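Local atomic coordinates of copper induced nitroreductase D (Lactococcus lactis, PDB entry 2WQF), a protein that binds flavin mononucleotide and, as a copper-induced member of the nitroreductase family, probably acts as an oxidoreductase in defence against oxidative stress. Residues A[94-99]-A[177-182]; A[101-106]-A[172-177]. One frame throughout, in Å; residues are numbered along the deposited sequence.

Interaction 1: residues A[94-99]-A[177-182]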
loop_
_atom_site.group_PDB
_atom_site.type_symbol
_atom_site.label_atom_id
_atom_site.label_comp_id
_atom_site.label_asym_id
_atom_site.label_seq_id
_atom_site.Cartn_x
_atom_site.Cartn_y
_atom_site.Cartn_z
ATOM N N ALA A 94 12.148 -21.895 -8.546
ATOM C CA ALA A 94 11.217 -22.700 -9.317
ATOM C C ALA A 94 10.035 -21.913 -9.892
ATOM O O ALA A 94 9.361 -22.389 -10.812
ATOM C CB ALA A 94 10.714 -23.855 -8.461
ATOM N N ALA A 95 9.779 -20.719 -9.357
ATOM C CA ALA A 95 8.704 -19.860 -9.842
ATOM C C ALA A 95 8.990 -19.374 -11.268
ATOM O O ALA A 95 10.106 -19.486 -11.765
ATOM C CB ALA A 95 8.531 -18.671 -8.899
ATOM N N PHE A 96 7.985 -18.801 -11.908
ATOM C CA PHE A 96 8.141 -18.271 -13.272
ATOM C C PHE A 96 8.995 -17.007 -13.311
ATOM O O PHE A 96 9.754 -16.780 -14.243
ATOM C CB PHE A 96 6.765 -17.963 -13.873
ATOM C CG PHE A 96 6.813 -17.534 -15.305
ATOM C CD1 PHE A 96 6.952 -18.462 -16.316
ATOM C CD2 PHE A 96 6.653 -16.202 -15.646
ATOM C CE1 PHE A 96 6.981 -18.088 -17.640
ATOM C CE2 PHE A 96 6.688 -15.821 -16.964
ATOM C CZ PHE A 96 6.844 -16.766 -17.960
ATOM N N GLY A 97 8.854 -16.158 -12.299
ATOM C CA GLY A 97 9.576 -14.901 -12.303
ATOM C C GLY A 97 9.596 -14.215 -10.960
ATOM O O GLY A 97 8.977 -14.682 -9.989
ATOM N N THR A 98 10.281 -13.075 -10.931
ATOM C CA THR A 98 10.398 -12.235 -9.734
ATOM C C THR A 98 10.242 -10.782 -10.182
ATOM O O THR A 98 10.892 -10.328 -11.126
ATOM C CB THR A 98 11.730 -12.421 -8.965
ATOM O OG1 THR A 98 11.893 -13.800 -8.625
ATOM C CG2 THR A 98 11.739 -11.641 -7.688
ATOM N N ILE A 99 9.373 -10.049 -9.497
ATOM C CA ILE A 99 9.210 -8.623 -9.728
ATOM C C ILE A 99 9.875 -7.878 -8.579
ATOM O O ILE A 99 9.436 -7.980 -7.432
ATOM C CB ILE A 99 7.737 -8.237 -9.819
ATOM C CG1 ILE A 99 7.013 -9.069 -10.888
ATOM C CG2 ILE A 99 7.570 -6.718 -10.052
ATOM C CD1 ILE A 99 5.498 -9.158 -10.675
ATOM N N LEU A 177 8.612 -9.706 -5.397
ATOM C CA LEU A 177 7.385 -10.473 -5.520
ATOM C C LEU A 177 7.637 -11.635 -6.488
ATOM O O LEU A 177 7.774 -11.447 -7.688
ATOM C CB LEU A 177 6.240 -9.586 -5.983
ATOM C CG LEU A 177 4.864 -10.229 -5.957
ATOM C CD1 LEU A 177 4.333 -10.457 -4.538
ATOM C CD2 LEU A 177 3.870 -9.364 -6.766
ATOM N N VAL A 178 7.773 -12.829 -5.922
ATOM C CA VAL A 178 7.991 -14.071 -6.644
ATOM C C VAL A 178 6.630 -14.589 -7.099
ATOM O O VAL A 178 5.687 -14.635 -6.311
ATOM C CB VAL A 178 8.663 -15.103 -5.733
ATOM C CG1 VAL A 178 8.930 -16.385 -6.475
ATOM C CG2 VAL A 178 9.976 -14.551 -5.216
ATOM N N PHE A 179 6.505 -14.927 -8.385
ATOM C CA PHE A 179 5.207 -15.283 -8.954
ATOM C C PHE A 179 5.292 -16.427 -9.937
ATOM O O PHE A 179 6.337 -16.709 -10.528
ATOM C CB PHE A 179 4.526 -14.062 -9.588
ATOM C CG PHE A 179 5.115 -13.641 -10.911
ATOM C CD1 PHE A 179 4.537 -14.075 -12.091
ATOM C CD2 PHE A 179 6.261 -12.855 -10.965
ATOM C CE1 PHE A 179 5.068 -13.689 -13.319
ATOM C CE2 PHE A 179 6.818 -12.482 -12.196
ATOM C CZ PHE A 179 6.217 -12.916 -13.363
ATOM N N GLY A 180 4.177 -17.122 -10.085
ATOM C CA GLY A 180 4.109 -18.243 -11.007
ATOM C C GLY A 180 2.806 -18.988 -10.923
ATOM O O GLY A 180 1.839 -18.508 -10.345
ATOM N N SER A 181 2.767 -20.164 -11.527
ATOM C CA SER A 181 1.583 -20.984 -11.442
ATOM C C SER A 181 1.424 -21.546 -10.035
ATOM O O SER A 181 2.402 -21.855 -9.366
ATOM C CB SER A 181 1.646 -22.107 -12.457
ATOM O OG SER A 181 2.843 -22.865 -12.336
ATOM N N ILE A 182 0.171 -21.659 -9.598
ATOM C CA ILE A 182 -0.116 -22.175 -8.265
ATOM C C ILE A 182 -0.012 -23.692 -8.252
ATOM O O ILE A 182 -0.728 -24.370 -8.971
ATOM C CB ILE A 182 -1.520 -21.755 -7.817
ATOM C CG1 ILE A 182 -1.611 -20.229 -7.790
ATOM C CG2 ILE A 182 -1.855 -22.364 -6.449
ATOM C CD1 ILE A 182 -3.005 -19.664 -7.435
#
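Phe179 holds its CG between its own backbone N and carbonyl carbon (chi1 75°), which swings the ring across the neighbouring strand and over Gly97, whose N lies over one face, offset toward the rim. Phe96 sends its CG anti to the backbone N (chi1 -175°), and its ring meets Phe179 with CD2 3.8 Å from CE1 of Phe179, that atom lying near the plane of the Phe96 ring. From the other direction Ile99 crosses Phe179 at about a right angle, its CG1 3.7 Å from CE2 of Phe179. Phe179 CE2 also comes to 3.5 Å from Gly97 C. The backbones form an antiparallel ladder that ends in a classic beta bulge, Phe96 and Gly97 both facing Phe179. Phe179 O takes a bond from Gly97 N (3.1 Å) and a weak, bent one from Phe96 N (122° at the hydrogen). Beyond the bulge the bonds straighten: Phe179 N gives to Gly97 O, and Ile99 and Leu177 exchange two bonds, Ile99 N to Leu177 O spanning 2.8 Å. On the opposite face of the sheet, Ala95 CB presses tightly on Val178 CG1 at 3.4 Å, and Thr98 lies across Val178 while its OG1 bonds to Gln56 and Trp60. Helix 53-73 packs on the face of Thr98 and Val178; helices 23-35 and 121-143 cover that of Ile99 and Phe179, and strands 46-52 and 146-151 continue the sheet.

Interaction 2: residues A[101-106]-A[172-177]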
loop_
_atom_site.group_PDB
_atom_site.type_symbol
_atom_site.label_atom_id
_atom_site.label_comp_id
_atom_site.label_asym_id
_atom_site.label_seq_id
_atom_site.Cartn_x
_atom_site.Cartn_y
_atom_site.Cartn_z
ATOM N N PHE A 101 10.624 -4.536 -6.751
ATOM C CA PHE A 101 10.058 -3.217 -6.539
ATOM C C PHE A 101 11.058 -2.295 -5.903
ATOM O O PHE A 101 11.614 -2.628 -4.872
ATOM C CB PHE A 101 8.832 -3.328 -5.634
ATOM C CG PHE A 101 7.635 -3.965 -6.307
ATOM C CD1 PHE A 101 6.713 -3.202 -7.018
ATOM C CD2 PHE A 101 7.452 -5.339 -6.241
ATOM C CE1 PHE A 101 5.623 -3.798 -7.605
ATOM C CE2 PHE A 101 6.359 -5.935 -6.805
ATOM C CZ PHE A 101 5.446 -5.176 -7.504
ATOM N N PHE A 102 11.249 -1.122 -6.516
ATOM C CA PHE A 102 12.164 -0.106 -6.028
ATOM C C PHE A 102 11.395 1.210 -5.876
ATOM O O PHE A 102 10.343 1.408 -6.488
ATOM C CB PHE A 102 13.330 0.155 -7.000
ATOM C CG PHE A 102 14.096 -1.068 -7.438
ATOM C CD1 PHE A 102 15.398 -1.279 -7.006
ATOM C CD2 PHE A 102 13.550 -1.953 -8.348
ATOM C CE1 PHE A 102 16.135 -2.403 -7.447
ATOM C CE2 PHE A 102 14.255 -3.069 -8.771
ATOM C CZ PHE A 102 15.556 -3.283 -8.351
ATOM N N GLU A 103 11.945 2.120 -5.075
ATOM C CA GLU A 103 11.449 3.489 -4.987
ATOM C C GLU A 103 12.576 4.408 -5.442
ATOM O O GLU A 103 13.722 4.293 -4.965
ATOM C CB GLU A 103 11.031 3.830 -3.557
ATOM C CG GLU A 103 9.714 3.162 -3.154
ATOM C CD GLU A 103 8.530 3.737 -3.942
ATOM O OE1 GLU A 103 8.408 4.983 -3.982
ATOM O OE2 GLU A 103 7.734 2.947 -4.536
ATOM N N ASP A 104 12.266 5.325 -6.346
ATOM C CA ASP A 104 13.270 6.221 -6.904
ATOM C C ASP A 104 13.591 7.383 -5.938
ATOM O O ASP A 104 12.822 8.335 -5.771
ATOM C CB ASP A 104 12.788 6.737 -8.254
ATOM C CG ASP A 104 13.868 7.488 -9.008
ATOM O OD1 ASP A 104 14.837 7.963 -8.386
ATOM O OD2 ASP A 104 13.740 7.613 -10.226
ATOM N N GLN A 105 14.756 7.272 -5.308
ATOM C CA GLN A 105 15.186 8.248 -4.315
ATOM C C GLN A 105 15.513 9.614 -4.914
ATOM O O GLN A 105 15.490 10.622 -4.207
ATOM C CB GLN A 105 16.407 7.714 -3.558
ATOM C CG GLN A 105 16.125 6.384 -2.846
ATOM C CD GLN A 105 14.914 6.472 -1.940
ATOM O OE1 GLN A 105 14.917 7.196 -0.937
ATOM N NE2 GLN A 105 13.869 5.735 -2.285
ATOM N N ALA A 106 15.821 9.651 -6.205
ATOM C CA ALA A 106 16.100 10.929 -6.850
ATOM C C ALA A 106 14.834 11.793 -6.926
ATOM O O ALA A 106 14.858 13.014 -6.731
ATOM C CB ALA A 106 16.701 10.710 -8.237
ATOM N N LYS A 172 15.973 2.319 -5.033
ATOM C CA LYS A 172 16.144 1.694 -3.723
ATOM C C LYS A 172 15.223 0.494 -3.624
ATOM O O LYS A 172 14.008 0.641 -3.638
ATOM C CB LYS A 172 15.847 2.683 -2.614
ATOM C CG LYS A 172 16.017 2.118 -1.219
ATOM C CD LYS A 172 15.584 3.129 -0.175
ATOM C CE LYS A 172 15.786 2.608 1.246
ATOM N NZ LYS A 172 15.297 3.587 2.271
ATOM N N LEU A 173 15.812 -0.696 -3.554
ATOM C CA LEU A 173 15.041 -1.935 -3.561
ATOM C C LEU A 173 14.201 -2.048 -2.301
ATOM O O LEU A 173 14.717 -1.868 -1.200
ATOM C CB LEU A 173 16.009 -3.133 -3.671
ATOM C CG LEU A 173 15.347 -4.514 -3.777
ATOM C CD1 LEU A 173 14.379 -4.622 -4.949
ATOM C CD2 LEU A 173 16.461 -5.567 -3.925
ATOM N N ARG A 174 12.921 -2.379 -2.455
ATOM C CA ARG A 174 12.002 -2.520 -1.317
ATOM C C ARG A 174 11.394 -3.911 -1.102
ATOM O O ARG A 174 11.011 -4.253 0.012
ATOM C CB ARG A 174 10.835 -1.541 -1.436
ATOM C CG ARG A 174 11.206 -0.117 -1.715
ATOM C CD ARG A 174 12.264 0.424 -0.795
ATOM N NE ARG A 174 11.907 0.445 0.620
ATOM C CZ ARG A 174 12.672 -0.027 1.615
ATOM N NH1 ARG A 174 13.790 -0.711 1.374
ATOM N NH2 ARG A 174 12.314 0.146 2.877
ATOM N N GLY A 175 11.298 -4.724 -2.132
ATOM C CA GLY A 175 10.563 -5.972 -2.033
ATOM C C GLY A 175 10.734 -6.783 -3.310
ATOM O O GLY A 175 11.034 -6.224 -4.366
ATOM N N GLN A 176 10.556 -8.095 -3.213
ATOM C CA GLN A 176 10.652 -8.987 -4.364
ATOM C C GLN A 176 9.451 -9.903 -4.394
ATOM O O GLN A 176 9.278 -10.774 -3.541
ATOM C CB GLN A 176 11.944 -9.805 -4.341
ATOM C CG GLN A 176 13.190 -8.949 -4.253
ATOM C CD GLN A 176 13.569 -8.640 -2.816
ATOM O OE1 GLN A 176 13.731 -9.547 -2.008
ATOM N NE2 GLN A 176 13.726 -7.370 -2.501
ATOM N N LEU A 177 8.612 -9.706 -5.397
ATOM C CA LEU A 177 7.385 -10.473 -5.520
ATOM C C LEU A 177 7.637 -11.635 -6.488
ATOM O O LEU A 177 7.774 -11.447 -7.688
ATOM C CB LEU A 177 6.240 -9.586 -5.983
ATOM C CG LEU A 177 4.864 -10.229 -5.957
ATOM C CD1 LEU A 177 4.333 -10.457 -4.538
ATOM C CD2 LEU A 177 3.870 -9.364 -6.766
#
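The Phe102 ring takes Leu173 CD1 over one face, a CH-pi contact with the methyl 3.9 Å from the ring centroid and 15° off the normal, while the Phe101 ring, on the other side of the sheet, meets Leu177 CB at its edge, in plane, 3.7 Å from CE2. The guanidinium of Arg174 has Lys172 CE over one face. These groups sit on an antiparallel strand pair broken by a classic beta bulge, in the central sheet of the nitroreductase fold: Arg174 and Gly175 both face Phe101. Phe101 O accepts a short bond (2.8 Å) in its carbonyl plane from Arg174 N and a weak, long one from Gly175 N, while Phe101 N gives to Gly175 O. The bulge shifts the register by one, so that Phe102 pairs with Leu173 and Glu103 with Lys172. Arg174 is bent at chi2 and chi3, which folds NH1 back onto Leu173 O; its NH2 makes a salt bridge with Glu127. Glu103 crosses Arg174 at about a right angle, touching through the two CG atoms at 3.9 Å, and its OE1 bonds to the hydroxyls of Thr45 and Ser126. Strand 101-104 then passes into a helix, with Asp104 as N-cap, its OD1 accepting from Ala106 N. Gly175 lies close to His152, a residue of the FMN site. At the helix start Gln105, bent at chi2 (-54°), sets its amide across the aliphatic chain of Lys172, NE2 3.7 Å from CB of Lys172. Two donors grip Glu103 O from opposite faces of its plane: Lys172 N at 3.0 Å and Gln105 NE2, also at 3.0 Å.

Overall arrangement
From the N terminus the chain runs through helices 3-9 and 23-35, strand 46-52, then helices 53-73 and 88-93, before entering strand 97-104, which with the residues flanking it supplies the first half of interaction 1 and then of interaction 2. It passes through helices 105-114 and 121-143, strand 146-151 and helix 158-164, and returns as strand 171-182. Residues 172-177 close the inner loop in interaction 2; residues 177-182 close the outer one in interaction 1, so the loops nest without crossing. Leu177 belongs to both, and Thr98 CG2 packs on Gln176 CB between them. Their centres 18 Å apart, they join strands 97-104 and 171-182 lengthwise within the antiparallel sheet that also holds strands 46-52 and 146-151.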